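Local coordinates for light harvesting complex 1 Protein W (PDB 6Z5S) that probably serves as a helical membrane component of the light-harvesting complex 1 ring, where it contacts bacteriochlorophyll a and spirilloxanthin, at residues I10-T15 with L82-V87. Residues are numbered along the deposited sequence; the frame is centred on the assembly and turned at random.
Sequences IAFVAT and LFVGPV
Phe-12 opens the contact by bringing its ring to Val-84, where CD1 comes 3.6 Å from CG1 of that valine. The ring lies with one edge toward the branch point, its CD1 being 3.8 Å from Val-84 CB and CE1 reaching the same carbon, while the methyl CG1 meets it obliquely. The side chain leaves its helix with CG anti to the carbonyl carbon (chi1 -76°), a turn that carries the ring nearer to the other helix than its CB bond alone would suggest. Were the ring cut back to an alanine, Val-84 would probably lose its aromatic neighbour and a gap would be likely to open between the two helices at this level. One turn on, Thr-15 presents its methyl rather than its hydroxyl: CG2, anti to the backbone N, packs 3.9 Å from Val-84 CG1 and 3.7 Å from Gly-85 CA. The CA atoms of Thr-15 and Gly-85 lie 5.8 Å apart. These segments of helices 10-24 and 67-89 run nearly parallel, crossing at -24°, and Thr-15 extends the packing to Thr-81. Beyond, Leu-82 touches bacteriochlorophyll a. With no hydrogen bond joining the segments, a small van der Waals contact of methyl groups and one ring edge packs helix 10-24 against helix 67-89, whose segment here is predicted to be transmembrane.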
loop_
_atom_site.group_PDB
_atom_site.type_symbol
_atom_site.label_atom_id
_atom_site.label_comp_id
_atom_site.label_asym_id
_atom_site.label_seq_id
_atom_site.Cartn_x
_atom_site.Cartn_y
_atom_site.Cartn_z
ATOM N N ILE A 10 12.755 -53.405 9.199
ATOM C CA ILE A 10 11.727 -54.291 9.732
ATOM C C ILE A 10 10.483 -53.488 10.067
ATOM O O ILE A 10 9.351 -53.928 9.831
ATOM C CB ILE A 10 12.256 -55.041 10.970
ATOM C CG1 ILE A 10 13.465 -55.900 10.612
ATOM C CG2 ILE A 10 11.167 -55.887 11.591
ATOM C CD1 ILE A 10 14.787 -55.231 10.885
ATOM N N ALA A 11 10.678 -52.288 10.615
ATOM C CA ALA A 11 9.554 -51.428 10.954
ATOM C C ALA A 11 8.720 -51.104 9.726
ATOM O O ALA A 11 7.494 -51.251 9.741
ATOM C CB ALA A 11 10.062 -50.146 11.606
ATOM N N PHE A 12 9.368 -50.670 8.647
ATOM C CA PHE A 12 8.621 -50.243 7.469
ATOM C C PHE A 12 7.880 -51.406 6.823
ATOM O O PHE A 12 6.708 -51.270 6.455
ATOM C CB PHE A 12 9.561 -49.576 6.469
ATOM C CG PHE A 12 9.960 -48.187 6.857
ATOM C CD1 PHE A 12 9.089 -47.129 6.681
ATOM C CD2 PHE A 12 11.200 -47.939 7.409
ATOM C CE1 PHE A 12 9.448 -45.853 7.041
ATOM C CE2 PHE A 12 11.566 -46.661 7.771
ATOM C CZ PHE A 12 10.687 -45.616 7.587
ATOM N N VAL A 13 8.531 -52.562 6.687
ATOM C CA VAL A 13 7.875 -53.685 6.025
ATOM C C VAL A 13 6.764 -54.251 6.896
ATOM O O VAL A 13 5.696 -54.618 6.396
ATOM C CB VAL A 13 8.900 -54.763 5.631
ATOM C CG1 VAL A 13 9.862 -54.218 4.602
ATOM C CG2 VAL A 13 9.657 -55.260 6.844
ATOM N N ALA A 14 6.980 -54.319 8.211
ATOM C CA ALA A 14 5.933 -54.818 9.094
ATOM C C ALA A 14 4.750 -53.861 9.134
ATOM O O ALA A 14 3.593 -54.293 9.217
ATOM C CB ALA A 14 6.495 -55.046 10.493
ATOM N N THR A 15 5.017 -52.558 9.055
ATOM C CA THR A 15 3.937 -51.587 8.985
ATOM C C THR A 15 3.168 -51.725 7.686
ATOM O O THR A 15 1.937 -51.653 7.680
ATOM C CB THR A 15 4.498 -50.180 9.122
ATOM O OG1 THR A 15 5.395 -50.148 10.236
ATOM C CG2 THR A 15 3.378 -49.179 9.334
ATOM N N LEU A 82 5.154 -43.571 11.183
ATOM C CA LEU A 82 3.947 -42.778 11.384
ATOM C C LEU A 82 3.377 -42.275 10.068
ATOM O O LEU A 82 2.175 -42.004 9.975
ATOM C CB LEU A 82 4.253 -41.600 12.307
ATOM C CG LEU A 82 3.142 -41.102 13.223
ATOM C CD1 LEU A 82 2.706 -42.200 14.165
ATOM C CD2 LEU A 82 3.621 -39.896 14.001
ATOM N N PHE A 83 4.219 -42.143 9.044
ATOM C CA PHE A 83 3.795 -41.738 7.711
ATOM C C PHE A 83 3.576 -42.913 6.771
ATOM O O PHE A 83 2.642 -42.887 5.967
ATOM C CB PHE A 83 4.826 -40.792 7.093
ATOM C CG PHE A 83 4.693 -39.370 7.546
ATOM C CD1 PHE A 83 3.838 -38.501 6.896
ATOM C CD2 PHE A 83 5.427 -38.902 8.620
ATOM C CE1 PHE A 83 3.717 -37.190 7.310
ATOM C CE2 PHE A 83 5.311 -37.596 9.040
ATOM C CZ PHE A 83 4.453 -36.737 8.385
ATOM N N VAL A 84 4.418 -43.947 6.849
ATOM C CA VAL A 84 4.302 -45.059 5.913
ATOM C C VAL A 84 3.076 -45.910 6.202
ATOM O O VAL A 84 2.606 -46.630 5.316
ATOM C CB VAL A 84 5.567 -45.939 5.922
ATOM C CG1 VAL A 84 5.533 -46.920 7.076
ATOM C CG2 VAL A 84 5.707 -46.676 4.610
ATOM N N GLY A 85 2.545 -45.856 7.417
ATOM C CA GLY A 85 1.317 -46.552 7.726
ATOM C C GLY A 85 0.156 -46.124 6.848
ATOM O O GLY A 85 -0.400 -46.922 6.084
ATOM N N PRO A 86 -0.235 -44.849 6.943
ATOM C CA PRO A 86 -1.420 -44.396 6.198
ATOM C C PRO A 86 -1.305 -44.533 4.692
ATOM O O PRO A 86 -2.304 -44.851 4.039
ATOM C CB PRO A 86 -1.551 -42.928 6.621
ATOM C CG PRO A 86 -0.884 -42.859 7.934
ATOM C CD PRO A 86 0.256 -43.813 7.866
ATOM N N VAL A 87 -0.127 -44.302 4.108
ATOM C CA VAL A 87 -0.040 -44.369 2.652
ATOM C C VAL A 87 -0.144 -45.811 2.172
ATOM O O VAL A 87 -0.717 -46.075 1.110
ATOM C CB VAL A 87 1.241 -43.684 2.145
ATOM C CG1 VAL A 87 1.400 -42.332 2.807
ATOM C CG2 VAL A 87 2.462 -44.544 2.386
#